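Local coordinates for protein CurH (Lyngbya majuscula, PDB 3KG7) that probably catalyses the dehydration of beta-hydroxyacyl intermediates as the dehydratase domain of a module in the curacin polyketide synthase, at residues Q101-F106 against A120-S125; T24-D29 against T88-H93; P65-D70 against N127-P132; F225-R230 against K284-Q289. All coordinates share one frame; numbering follows the deposited sequence.

Contact 1. Residues Q101-F106 against A120-S125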
loop_
_atom_site.group_PDB
_atom_site.type_symbol
_atom_site.label_atom_id
_atom_site.label_comp_id
_atom_site.label_asym_id
_atom_site.label_seq_id
_atom_site.Cartn_x
_atom_site.Cartn_y
_atom_site.Cartn_z
ATOM N N GLN C 101 -12.216 -7.832 -11.241
ATOM C CA GLN C 101 -11.231 -7.447 -10.226
ATOM C C GLN C 101 -11.015 -8.607 -9.262
ATOM O O GLN C 101 -11.942 -9.037 -8.565
ATOM C CB GLN C 101 -11.685 -6.209 -9.438
ATOM C CG GLN C 101 -11.842 -4.931 -10.243
ATOM C CD GLN C 101 -12.729 -3.903 -9.538
ATOM O OE1 GLN C 101 -12.237 -2.926 -8.957
ATOM N NE2 GLN C 101 -14.038 -4.130 -9.572
ATOM N N PHE C 102 -9.793 -9.119 -9.234
ATOM C CA PHE C 102 -9.436 -10.178 -8.301
ATOM C C PHE C 102 -9.255 -9.574 -6.905
ATOM O O PHE C 102 -8.759 -8.449 -6.764
ATOM C CB PHE C 102 -8.167 -10.887 -8.772
ATOM C CG PHE C 102 -7.899 -12.185 -8.076
ATOM C CD1 PHE C 102 -8.890 -13.158 -7.977
ATOM C CD2 PHE C 102 -6.640 -12.450 -7.532
ATOM C CE1 PHE C 102 -8.634 -14.367 -7.326
ATOM C CE2 PHE C 102 -6.374 -13.655 -6.890
ATOM C CZ PHE C 102 -7.369 -14.615 -6.785
ATOM N N VAL C 103 -9.692 -10.302 -5.883
ATOM C CA VAL C 103 -9.572 -9.848 -4.499
ATOM C C VAL C 103 -8.966 -10.967 -3.670
ATOM O O VAL C 103 -9.342 -12.133 -3.821
ATOM C CB VAL C 103 -10.950 -9.462 -3.899
ATOM C CG1 VAL C 103 -10.821 -9.078 -2.422
ATOM C CG2 VAL C 103 -11.609 -8.324 -4.695
ATOM N N GLU C 104 -8.016 -10.623 -2.809
ATOM C CA GLU C 104 -7.463 -11.615 -1.889
ATOM C C GLU C 104 -7.228 -11.012 -0.510
ATOM O O GLU C 104 -6.869 -9.843 -0.398
ATOM C CB GLU C 104 -6.211 -12.280 -2.470
ATOM C CG GLU C 104 -5.171 -11.310 -2.996
ATOM C CD GLU C 104 -4.095 -11.977 -3.847
ATOM O OE1 GLU C 104 -4.319 -13.094 -4.362
ATOM O OE2 GLU C 104 -3.014 -11.365 -4.005
ATOM N N VAL C 105 -7.475 -11.811 0.527
ATOM C CA VAL C 105 -7.330 -11.374 1.914
ATOM C C VAL C 105 -6.248 -12.189 2.610
ATOM O O VAL C 105 -6.328 -13.419 2.677
ATOM C CB VAL C 105 -8.658 -11.506 2.700
ATOM C CG1 VAL C 105 -8.444 -11.223 4.198
ATOM C CG2 VAL C 105 -9.746 -10.589 2.104
ATOM N N PHE C 106 -5.238 -11.489 3.117
ATOM C CA PHE C 106 -4.118 -12.091 3.837
ATOM C C PHE C 106 -4.036 -11.513 5.244
ATOM O O PHE C 106 -4.461 -10.375 5.471
ATOM C CB PHE C 106 -2.799 -11.773 3.122
ATOM C CG PHE C 106 -2.589 -12.525 1.836
ATOM C CD1 PHE C 106 -1.701 -13.595 1.782
ATOM C CD2 PHE C 106 -3.255 -12.152 0.670
ATOM C CE1 PHE C 106 -1.492 -14.299 0.585
ATOM C CE2 PHE C 106 -3.056 -12.853 -0.529
ATOM C CZ PHE C 106 -2.174 -13.921 -0.571
ATOM N N ALA C 120 -8.956 -15.686 2.111
ATOM C CA ALA C 120 -9.987 -15.617 1.085
ATOM C C ALA C 120 -9.485 -15.156 -0.287
ATOM O O ALA C 120 -8.506 -14.411 -0.391
ATOM C CB ALA C 120 -11.133 -14.724 1.553
ATOM N N SER C 121 -10.173 -15.623 -1.330
ATOM C CA SER C 121 -9.996 -15.117 -2.686
ATOM C C SER C 121 -11.356 -15.041 -3.358
ATOM O O SER C 121 -12.247 -15.837 -3.047
ATOM C CB SER C 121 -9.080 -16.036 -3.494
ATOM O OG SER C 121 -9.569 -17.366 -3.483
HETATM N N MSE C 122 -11.516 -14.092 -4.270
HETATM C CA MSE C 122 -12.740 -13.978 -5.067
HETATM C C MSE C 122 -12.558 -12.991 -6.213
HETATM O O MSE C 122 -11.545 -12.292 -6.286
HETATM C CB MSE C 122 -13.930 -13.560 -4.200
HETATM C CG MSE C 122 -13.852 -12.138 -3.682
HETATM SE SE MSE C 122 -14.595 -11.958 -1.887
HETATM C CE MSE C 122 -13.279 -13.026 -0.912
ATOM N N SER C 123 -13.544 -12.949 -7.102
ATOM C CA SER C 123 -13.570 -11.984 -8.188
ATOM C C SER C 123 -14.821 -11.138 -8.092
ATOM O O SER C 123 -15.928 -11.657 -7.885
ATOM C CB SER C 123 -13.535 -12.679 -9.547
ATOM O OG SER C 123 -12.207 -12.987 -9.950
ATOM N N VAL C 124 -14.634 -9.829 -8.222
ATOM C CA VAL C 124 -15.740 -8.917 -8.442
ATOM C C VAL C 124 -16.116 -9.056 -9.915
ATOM O O VAL C 124 -15.260 -8.915 -10.788
ATOM C CB VAL C 124 -15.315 -7.475 -8.121
ATOM C CG1 VAL C 124 -16.493 -6.507 -8.248
ATOM C CG2 VAL C 124 -14.734 -7.415 -6.727
ATOM N N SER C 125 -17.378 -9.370 -10.190
ATOM C CA SER C 125 -17.859 -9.482 -11.564
ATOM C C SER C 125 -17.772 -8.129 -12.282
ATOM O O SER C 125 -17.925 -7.087 -11.648
ATOM C CB SER C 125 -19.298 -10.001 -11.573
ATOM O OG SER C 125 -19.740 -10.296 -12.892
#

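Contact 2. Residues T24-D29 against T88-H93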
loop_
_atom_site.group_PDB
_atom_site.type_symbol
_atom_site.label_atom_id
_atom_site.label_comp_id
_atom_site.label_asym_id
_atom_site.label_seq_id
_atom_site.Cartn_x
_atom_site.Cartn_y
_atom_site.Cartn_z
ATOM N N THR C 24 -5.473 -1.490 -5.085
ATOM C CA THR C 24 -5.924 -0.865 -3.860
ATOM C C THR C 24 -5.729 -1.845 -2.712
ATOM O O THR C 24 -6.150 -3.007 -2.792
ATOM C CB THR C 24 -7.412 -0.493 -3.964
ATOM O OG1 THR C 24 -7.627 0.265 -5.159
ATOM C CG2 THR C 24 -7.849 0.345 -2.784
ATOM N N ILE C 25 -5.061 -1.394 -1.655
ATOM C CA ILE C 25 -4.902 -2.218 -0.457
ATOM C C ILE C 25 -5.690 -1.580 0.656
ATOM O O ILE C 25 -5.579 -0.381 0.881
ATOM C CB ILE C 25 -3.433 -2.348 0.034
ATOM C CG1 ILE C 25 -2.498 -2.752 -1.092
ATOM C CG2 ILE C 25 -3.312 -3.396 1.146
ATOM C CD1 ILE C 25 -1.035 -2.565 -0.730
ATOM N N TYR C 26 -6.486 -2.392 1.343
ATOM C CA TYR C 26 -7.102 -1.991 2.585
ATOM C C TYR C 26 -6.412 -2.717 3.738
ATOM O O TYR C 26 -6.491 -3.942 3.857
ATOM C CB TYR C 26 -8.588 -2.297 2.549
ATOM C CG TYR C 26 -9.336 -1.591 1.433
ATOM C CD1 TYR C 26 -9.985 -0.368 1.662
ATOM C CD2 TYR C 26 -9.410 -2.150 0.146
ATOM C CE1 TYR C 26 -10.678 0.286 0.645
ATOM C CE2 TYR C 26 -10.105 -1.499 -0.883
ATOM C CZ TYR C 26 -10.736 -0.286 -0.620
ATOM O OH TYR C 26 -11.423 0.362 -1.625
ATOM N N HIS C 27 -5.709 -1.962 4.576
ATOM C CA HIS C 27 -4.940 -2.574 5.649
ATOM C C HIS C 27 -5.361 -2.089 7.022
ATOM O O HIS C 27 -5.599 -0.901 7.217
ATOM C CB HIS C 27 -3.443 -2.379 5.421
ATOM C CG HIS C 27 -3.001 -0.953 5.424
ATOM N ND1 HIS C 27 -2.307 -0.394 6.478
ATOM C CD2 HIS C 27 -3.136 0.027 4.498
ATOM C CE1 HIS C 27 -2.032 0.870 6.200
ATOM N NE2 HIS C 27 -2.525 1.151 5.007
ATOM N N GLN C 28 -5.460 -3.022 7.964
ATOM C CA GLN C 28 -5.824 -2.712 9.347
ATOM C C GLN C 28 -5.286 -3.776 10.276
ATOM O O GLN C 28 -4.914 -4.863 9.838
ATOM C CB GLN C 28 -7.343 -2.662 9.510
ATOM C CG GLN C 28 -8.008 -4.030 9.425
ATOM C CD GLN C 28 -9.502 -3.941 9.259
ATOM O OE1 GLN C 28 -10.170 -3.207 9.986
ATOM N NE2 GLN C 28 -10.044 -4.689 8.299
ATOM N N ASP C 29 -5.275 -3.463 11.565
ATOM C CA ASP C 29 -4.938 -4.444 12.579
ATOM C C ASP C 29 -6.215 -4.971 13.207
ATOM O O ASP C 29 -6.980 -4.211 13.807
ATOM C CB ASP C 29 -3.991 -3.839 13.619
ATOM C CG ASP C 29 -2.580 -3.653 13.076
ATOM O OD1 ASP C 29 -1.613 -3.863 13.834
ATOM O OD2 ASP C 29 -2.429 -3.313 11.881
ATOM N N THR C 88 -3.892 -7.334 8.894
ATOM C CA THR C 88 -4.736 -7.855 7.825
ATOM C C THR C 88 -4.691 -6.975 6.574
ATOM O O THR C 88 -4.619 -5.758 6.675
ATOM C CB THR C 88 -6.177 -8.006 8.337
ATOM O OG1 THR C 88 -6.149 -8.606 9.642
ATOM C CG2 THR C 88 -7.002 -8.873 7.408
ATOM N N GLN C 89 -4.719 -7.600 5.400
ATOM C CA GLN C 89 -4.652 -6.872 4.137
ATOM C C GLN C 89 -5.623 -7.458 3.132
ATOM O O GLN C 89 -5.561 -8.653 2.831
ATOM C CB GLN C 89 -3.235 -6.904 3.563
ATOM C CG GLN C 89 -2.246 -6.019 4.304
ATOM C CD GLN C 89 -0.949 -5.802 3.551
ATOM O OE1 GLN C 89 -0.782 -6.272 2.428
ATOM N NE2 GLN C 89 -0.017 -5.088 4.170
ATOM N N LEU C 90 -6.535 -6.621 2.637
ATOM C CA LEU C 90 -7.415 -6.999 1.537
ATOM C C LEU C 90 -6.871 -6.322 0.291
ATOM O O LEU C 90 -6.763 -5.091 0.244
ATOM C CB LEU C 90 -8.852 -6.562 1.812
ATOM C CG LEU C 90 -9.916 -6.952 0.781
ATOM C CD1 LEU C 90 -11.291 -7.069 1.431
ATOM C CD2 LEU C 90 -9.960 -5.963 -0.388
HETATM N N MSE C 91 -6.514 -7.124 -0.706
HETATM C CA MSE C 91 -5.900 -6.618 -1.921
HETATM C C MSE C 91 -6.898 -6.676 -3.083
HETATM O O MSE C 91 -7.386 -7.750 -3.457
HETATM C CB MSE C 91 -4.617 -7.410 -2.201
HETATM C CG MSE C 91 -3.892 -7.091 -3.510
HETATM SE SE MSE C 91 -2.935 -5.374 -3.546
HETATM C CE MSE C 91 -1.233 -6.034 -4.262
ATOM N N LEU C 92 -7.222 -5.508 -3.623
ATOM C CA LEU C 92 -8.165 -5.395 -4.730
ATOM C C LEU C 92 -7.378 -5.117 -5.992
ATOM O O LEU C 92 -6.832 -4.025 -6.172
ATOM C CB LEU C 92 -9.175 -4.281 -4.455
ATOM C CG LEU C 92 -10.136 -3.793 -5.535
ATOM C CD1 LEU C 92 -11.207 -4.824 -5.775
ATOM C CD2 LEU C 92 -10.759 -2.488 -5.102
ATOM N N HIS C 93 -7.306 -6.112 -6.863
ATOM C CA HIS C 93 -6.458 -5.990 -8.037
ATOM C C HIS C 93 -7.037 -5.069 -9.084
ATOM O O HIS C 93 -8.234 -4.773 -9.086
ATOM C CB HIS C 93 -6.129 -7.356 -8.619
ATOM C CG HIS C 93 -5.275 -8.183 -7.724
ATOM N ND1 HIS C 93 -5.801 -9.033 -6.777
ATOM C CD2 HIS C 93 -3.931 -8.274 -7.608
ATOM C CE1 HIS C 93 -4.816 -9.629 -6.127
ATOM N NE2 HIS C 93 -3.671 -9.184 -6.610
#

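Contact 3. Residues P65-D70 against N127-P132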
loop_
_atom_site.group_PDB
_atom_site.type_symbol
_atom_site.label_atom_id
_atom_site.label_comp_id
_atom_site.label_asym_id
_atom_site.label_seq_id
_atom_site.Cartn_x
_atom_site.Cartn_y
_atom_site.Cartn_z
ATOM N N PRO C 65 -24.880 -1.608 -6.416
ATOM C CA PRO C 65 -25.025 -3.036 -6.733
ATOM C C PRO C 65 -23.727 -3.650 -7.257
ATOM O O PRO C 65 -22.956 -2.989 -7.958
ATOM C CB PRO C 65 -26.105 -3.062 -7.819
ATOM C CG PRO C 65 -26.695 -1.673 -7.847
ATOM C CD PRO C 65 -25.611 -0.766 -7.382
ATOM N N ALA C 66 -23.497 -4.905 -6.890
ATOM C CA ALA C 66 -22.284 -5.628 -7.236
ATOM C C ALA C 66 -22.554 -7.113 -7.180
ATOM O O ALA C 66 -23.517 -7.565 -6.559
ATOM C CB ALA C 66 -21.153 -5.284 -6.276
ATOM N N ALA C 67 -21.681 -7.865 -7.835
ATOM C CA ALA C 67 -21.745 -9.313 -7.864
ATOM C C ALA C 67 -20.349 -9.857 -7.610
ATOM O O ALA C 67 -19.374 -9.376 -8.181
ATOM C CB ALA C 67 -22.259 -9.781 -9.202
ATOM N N VAL C 68 -20.248 -10.846 -6.731
ATOM C CA VAL C 68 -18.945 -11.422 -6.386
ATOM C C VAL C 68 -18.960 -12.902 -6.683
ATOM O O VAL C 68 -19.858 -13.618 -6.241
ATOM C CB VAL C 68 -18.566 -11.181 -4.916
ATOM C CG1 VAL C 68 -17.113 -11.531 -4.696
ATOM C CG2 VAL C 68 -18.792 -9.718 -4.537
ATOM N N GLU C 69 -17.980 -13.361 -7.449
ATOM C CA GLU C 69 -17.993 -14.746 -7.909
ATOM C C GLU C 69 -16.711 -15.510 -7.600
ATOM O O GLU C 69 -15.679 -14.911 -7.302
ATOM C CB GLU C 69 -18.371 -14.835 -9.397
ATOM C CG GLU C 69 -17.677 -13.840 -10.313
ATOM C CD GLU C 69 -18.432 -13.627 -11.620
ATOM O OE1 GLU C 69 -17.787 -13.637 -12.694
ATOM O OE2 GLU C 69 -19.672 -13.449 -11.580
ATOM N N ASP C 70 -16.806 -16.840 -7.667
ATOM C CA ASP C 70 -15.699 -17.768 -7.360
ATOM C C ASP C 70 -15.005 -17.436 -6.040
ATOM O O ASP C 70 -13.798 -17.165 -5.999
ATOM C CB ASP C 70 -14.687 -17.826 -8.505
ATOM C CG ASP C 70 -15.335 -18.154 -9.833
ATOM O OD1 ASP C 70 -15.855 -17.224 -10.495
ATOM O OD2 ASP C 70 -15.318 -19.346 -10.213
ATOM N N ASN C 127 -19.869 -7.374 -14.403
ATOM C CA ASN C 127 -21.272 -7.138 -14.683
ATOM C C ASN C 127 -22.104 -6.966 -13.435
ATOM O O ASN C 127 -22.249 -7.908 -12.656
ATOM C CB ASN C 127 -21.862 -8.272 -15.526
ATOM C CG ASN C 127 -21.630 -8.074 -16.993
ATOM O OD1 ASN C 127 -22.189 -7.156 -17.596
ATOM N ND2 ASN C 127 -20.797 -8.928 -17.584
ATOM N N PRO C 128 -22.668 -5.763 -13.249
ATOM C CA PRO C 128 -23.711 -5.563 -12.255
ATOM C C PRO C 128 -24.756 -6.669 -12.382
ATOM O O PRO C 128 -25.140 -7.016 -13.498
ATOM C CB PRO C 128 -24.330 -4.216 -12.665
ATOM C CG PRO C 128 -23.709 -3.871 -14.011
ATOM C CD PRO C 128 -22.373 -4.519 -13.972
ATOM N N PRO C 129 -25.203 -7.240 -11.252
ATOM C CA PRO C 129 -26.235 -8.258 -11.370
ATOM C C PRO C 129 -27.452 -7.688 -12.079
ATOM O O PRO C 129 -27.670 -6.469 -12.035
ATOM C CB PRO C 129 -26.586 -8.588 -9.910
ATOM C CG PRO C 129 -26.016 -7.473 -9.097
ATOM C CD PRO C 129 -24.822 -6.999 -9.849
ATOM N N PRO C 130 -28.229 -8.554 -12.756
ATOM C CA PRO C 130 -29.501 -8.092 -13.299
ATOM C C PRO C 130 -30.463 -7.781 -12.151
ATOM O O PRO C 130 -30.413 -8.464 -11.125
ATOM C CB PRO C 130 -29.984 -9.283 -14.141
ATOM C CG PRO C 130 -29.258 -10.471 -13.602
ATOM C CD PRO C 130 -27.960 -9.973 -13.065
ATOM N N PRO C 131 -31.318 -6.748 -12.312
ATOM C CA PRO C 131 -32.221 -6.304 -11.244
ATOM C C PRO C 131 -33.129 -7.427 -10.732
ATOM O O PRO C 131 -33.683 -8.179 -11.537
ATOM C CB PRO C 131 -33.047 -5.193 -11.908
ATOM C CG PRO C 131 -32.875 -5.395 -13.374
ATOM C CD PRO C 131 -31.491 -5.940 -13.532
ATOM N N PRO C 132 -33.269 -7.538 -9.396
ATOM C CA PRO C 132 -34.010 -8.602 -8.716
ATOM C C PRO C 132 -35.419 -8.804 -9.263
ATOM O O PRO C 132 -36.137 -7.832 -9.512
ATOM C CB PRO C 132 -34.067 -8.116 -7.262
ATOM C CG PRO C 132 -33.645 -6.668 -7.299
ATOM C CD PRO C 132 -32.693 -6.588 -8.428
#

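Contact 4. Residues F225-R230 against K284-Q289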
loop_
_atom_site.group_PDB
_atom_site.type_symbol
_atom_site.label_atom_id
_atom_site.label_comp_id
_atom_site.label_asym_id
_atom_site.label_seq_id
_atom_site.Cartn_x
_atom_site.Cartn_y
_atom_site.Cartn_z
ATOM N N PHE C 225 -17.105 -29.146 13.408
ATOM C CA PHE C 225 -17.679 -27.945 12.784
ATOM C C PHE C 225 -17.847 -28.074 11.269
ATOM O O PHE C 225 -17.057 -28.744 10.599
ATOM C CB PHE C 225 -16.790 -26.734 13.112
ATOM C CG PHE C 225 -17.298 -25.419 12.585
ATOM C CD1 PHE C 225 -18.549 -24.927 12.964
ATOM C CD2 PHE C 225 -16.497 -24.643 11.743
ATOM C CE1 PHE C 225 -19.007 -23.690 12.481
ATOM C CE2 PHE C 225 -16.940 -23.408 11.261
ATOM C CZ PHE C 225 -18.196 -22.930 11.628
ATOM N N TRP C 226 -18.890 -27.429 10.746
ATOM C CA TRP C 226 -19.103 -27.281 9.301
ATOM C C TRP C 226 -18.603 -25.905 8.845
ATOM O O TRP C 226 -19.315 -24.906 8.991
ATOM C CB TRP C 226 -20.592 -27.402 8.955
ATOM C CG TRP C 226 -21.167 -28.795 8.898
ATOM C CD1 TRP C 226 -21.957 -29.391 9.841
ATOM C CD2 TRP C 226 -21.040 -29.742 7.826
ATOM N NE1 TRP C 226 -22.315 -30.657 9.435
ATOM C CE2 TRP C 226 -21.768 -30.898 8.202
ATOM C CE3 TRP C 226 -20.376 -29.734 6.593
ATOM C CZ2 TRP C 226 -21.850 -32.036 7.385
ATOM C CZ3 TRP C 226 -20.460 -30.869 5.777
ATOM C CH2 TRP C 226 -21.191 -32.003 6.181
ATOM N N ALA C 227 -17.390 -25.861 8.292
ATOM C CA ALA C 227 -16.763 -24.604 7.854
ATOM C C ALA C 227 -17.123 -24.225 6.422
ATOM O O ALA C 227 -17.008 -25.059 5.519
ATOM C CB ALA C 227 -15.257 -24.682 7.993
ATOM N N PRO C 228 -17.570 -22.971 6.213
ATOM C CA PRO C 228 -17.733 -22.443 4.863
ATOM C C PRO C 228 -16.462 -22.649 4.046
ATOM O O PRO C 228 -15.363 -22.379 4.526
ATOM C CB PRO C 228 -17.990 -20.954 5.102
ATOM C CG PRO C 228 -18.640 -20.904 6.440
ATOM C CD PRO C 228 -17.986 -21.996 7.241
ATOM N N TRP C 229 -16.619 -23.136 2.821
ATOM C CA TRP C 229 -15.477 -23.523 2.000
ATOM C C TRP C 229 -15.404 -22.778 0.665
ATOM O O TRP C 229 -14.321 -22.390 0.215
ATOM C CB TRP C 229 -15.481 -25.039 1.783
ATOM C CG TRP C 229 -14.362 -25.534 0.918
ATOM C CD1 TRP C 229 -13.030 -25.237 1.041
ATOM C CD2 TRP C 229 -14.473 -26.427 -0.198
ATOM N NE1 TRP C 229 -12.310 -25.884 0.066
ATOM C CE2 TRP C 229 -13.169 -26.621 -0.708
ATOM C CE3 TRP C 229 -15.548 -27.078 -0.820
ATOM C CZ2 TRP C 229 -12.910 -27.444 -1.814
ATOM C CZ3 TRP C 229 -15.290 -27.894 -1.922
ATOM C CH2 TRP C 229 -13.980 -28.070 -2.404
ATOM N N ARG C 230 -16.554 -22.606 0.025
ATOM C CA ARG C 230 -16.649 -21.786 -1.177
ATOM C C ARG C 230 -18.079 -21.325 -1.441
ATOM O O ARG C 230 -19.043 -21.938 -0.969
ATOM C CB ARG C 230 -16.048 -22.498 -2.405
ATOM C CG ARG C 230 -16.877 -23.625 -2.996
ATOM C CD ARG C 230 -16.238 -24.164 -4.274
ATOM N NE ARG C 230 -16.688 -25.530 -4.566
ATOM C CZ ARG C 230 -16.205 -26.311 -5.533
ATOM N NH1 ARG C 230 -15.241 -25.888 -6.346
ATOM N NH2 ARG C 230 -16.696 -27.529 -5.691
ATOM N N LYS C 284 -17.941 -27.410 4.563
ATOM C CA LYS C 284 -17.232 -28.684 4.622
ATOM C C LYS C 284 -16.798 -28.978 6.056
ATOM O O LYS C 284 -16.481 -28.058 6.821
ATOM C CB LYS C 284 -16.026 -28.685 3.674
ATOM C CG LYS C 284 -15.391 -30.059 3.452
ATOM C CD LYS C 284 -14.152 -29.984 2.565
ATOM C CE LYS C 284 -12.938 -29.468 3.328
ATOM N NZ LYS C 284 -11.691 -29.566 2.522
ATOM N N ARG C 285 -16.798 -30.259 6.418
ATOM C CA ARG C 285 -16.372 -30.696 7.746
ATOM C C ARG C 285 -14.932 -30.258 8.036
ATOM O O ARG C 285 -14.031 -30.462 7.218
ATOM C CB ARG C 285 -16.503 -32.214 7.873
ATOM C CG ARG C 285 -17.920 -32.743 7.693
ATOM C CD ARG C 285 -18.704 -32.796 9.007
ATOM N NE ARG C 285 -18.206 -33.828 9.923
ATOM C CZ ARG C 285 -18.938 -34.440 10.853
ATOM N NH1 ARG C 285 -20.225 -34.152 11.004
ATOM N NH2 ARG C 285 -18.380 -35.354 11.633
ATOM N N ALA C 286 -14.730 -29.636 9.193
ATOM C CA ALA C 286 -13.407 -29.172 9.590
ATOM C C ALA C 286 -13.168 -29.417 11.076
ATOM O O ALA C 286 -13.601 -28.625 11.917
ATOM C CB ALA C 286 -13.226 -27.693 9.237
ATOM N N PRO C 287 -12.491 -30.533 11.407
ATOM C CA PRO C 287 -12.131 -30.822 12.798
ATOM C C PRO C 287 -11.128 -29.804 13.337
ATOM O O PRO C 287 -10.344 -29.242 12.570
ATOM C CB PRO C 287 -11.513 -32.221 12.727
ATOM C CG PRO C 287 -11.081 -32.384 11.316
ATOM C CD PRO C 287 -12.038 -31.590 10.484
ATOM N N SER C 288 -11.165 -29.579 14.647
ATOM C CA SER C 288 -10.394 -28.507 15.286
ATOM C C SER C 288 -8.877 -28.570 15.066
ATOM O O SER C 288 -8.229 -27.529 14.968
ATOM C CB SER C 288 -10.713 -28.436 16.777
ATOM O OG SER C 288 -10.320 -27.183 17.301
ATOM N N GLN C 289 -8.322 -29.782 14.991
ATOM C CA GLN C 289 -6.893 -29.982 14.718
ATOM C C GLN C 289 -6.475 -29.402 13.369
ATOM O O GLN C 289 -5.409 -28.795 13.256
ATOM C CB GLN C 289 -6.516 -31.468 14.761
ATOM C CG GLN C 289 -6.931 -32.212 16.024
ATOM C CD GLN C 289 -8.303 -32.859 15.908
ATOM O OE1 GLN C 289 -9.211 -32.328 15.262
ATOM N NE2 GLN C 289 -8.460 -34.014 16.544
#

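Contact 1. Residues Q101-F106 against A120-S125
V103 and M122 face each other toward the open end of the beta hairpin formed by strands 101-109 and 117-124, part of the double hotdog fold of this dehydratase domain. They make a hydrogen-bonded antiparallel pair, V103 N to M122 O (2.7 Å) and M122 N to V103 O (3.0 Å), and Q101 with V124 makes another. On the face that carries V103, M122 and V124, the contact is largely aliphatic, though the Q101 amide nitrogen NE2 comes alongside V124 CG1 (3.7 Å). M122 CG, placed between the backbone N and the carbonyl carbon (chi1 69°), comes to 4.0 Å from V103 CB, and V103 CG2 meets V124 CG2 at 3.8 Å, the two valines crossing at an angle. Further along, V105 CB and A120 CB lie 4.2 Å apart. Helix 52-62 covers this face, with T58 against V103 and M122 and Y54 against V105 and A120. The other face is more polar. There CZ of F102 reaches S121 CB (4.0 Å), while the same ring meets H93 with the planes about 30° apart. E104, on this face, packs on S20 of the second subunit. At the rim of the F102 ring, close to its plane, S123 OG stands 3.9 Å from CD1.

Contact 2. Residues T24-D29 against T88-H93
The Y26 ring meets two leucines of the facing strand: L92 CD2 sits at its edge, near the ring plane, and L90 CD2 approaches CD2 of Y26 obliquely at 3.9 Å. Y26 and L90, a hydrogen-bonded pair of the antiparallel hotdog sheet, lie side by side and point the same way. A second flat group, the H93 imidazole, has M91 CG, two residues earlier in the chain, over one face, offset toward the rim. The strands 24-30 and 86-92 are far apart in sequence, yet three hydrogen-bonded pairs, T24 with L92, Y26 with L90 and Q28 with T88, give six backbone bonds, among them Y26 N to L90 O (2.9 Å). On the face of Y26 and L90, helix 52-62 packs through M57, T58 and A61. The polar end of Q28 is held by L11 O and by NE2 of H35.

The opposite face turns to the second subunit. Here the Q89 amide is gripped at both ends by that subunit, NE2 by the carbonyl of its E17 and OE1 by the backbone N of its A19, which fixes the rotation of the amide. Across the pair, Q89 CG lies 4.0 Å from H27 CB. Two residues along on the same face, M91, whose chain bends beyond an extended first torsion (chi1 175°, chi2 73°), brings SE to 3.6 Å from I25 CG1.

Contact 3. Residues P65-D70 against N127-P132
P129, in the proline-rich loop that leads from strand 117-124 to helix 138-144, lays one corner of its ring against the start of strand 66-73. The contact is carried mainly by CD, the ring carbon next to the proline nitrogen. It comes to 3.5 Å from A66 C and to 3.8 Å from A67 CB, while CG of the same ring lies 3.6 Å from A66 O. The pyrrolidine thus rests on the A66-A67 peptide and on the small A67 methyl. That methyl also touches the backbone on the near side of P128, with CB 3.9 Å from N127 O. No hydrogen bond joins the two segments, and the interaction is van der Waals contact alone. In the double hotdog architecture the loop probably serves as part of the connection from the first hotdog to the second. Strand 66-73 lies at the same junction, bonded along one side to strand 117-124 and along the other to strand 225-236. T235 of the latter packs against both A67 and P129. P65, which follows a cis peptide bond, borders the contact, its C 4.4 Å from P129 CD.

Contact 4. Residues F225-R230 against K284-Q289
R285 lies across the indole of W226, and its side chain can be followed from CB outward. CB starts on the same face of the sheet as the indole; CG then lies 3.7 Å from both CH2 and CZ3 of W226. CD sits over the six-membered ring, 3.7 Å from its centroid and 14° off the normal, a CH-pi contact. Bends at chi2 and chi3 carry the chain over the ring, and the guanidinium comes to stand 77° from the indole plane, with W226 NE1 at its edge. At the tip, NH1 makes a weak hydrogen bond to S219 OG. F218 meets the indole edge to face. Behind these groups run strands 225-236 and 274-286, antiparallel neighbours in the second hotdog. A227 and K284 form a hydrogen-bonded pair through A227 N to K284 O (2.8 Å) and K284 N to A227 O (2.7 Å), and A286 N binds F225 O at 2.9 Å. The opposite face holds A227 CB against A286 CB (3.8 Å). A classic beta bulge follows, where W229 and R230 both face T282. The W229 indole receives K284 NZ over its five-membered ring, 4.7 Å from the centroid and 16° off the normal, a cation-pi contact.

Overall arrangement
Contacts 1 and 2 lie in one run of antiparallel strands, separated by the pairing of 86-92 with 101-109, in which F102 O accepts H93 N and E104 O accepts M91 N. Contact 2 is the more buried. Both pack one face on helix 52-62; the other meets the second subunit broadly in contact 2 but only at one end in contact 1, and that subunit touches neither contact 3 nor contact 4. Strand 66-73 links contacts 1 and 3 through S123 O to E69 N, and on its other side borders strand 225-236 of contact 4. Contact 3, partly exposed, has apolar contact without hydrogen bonds, whereas contact 4, in the other half, adds cation-pi and CH-pi interactions to its ladder.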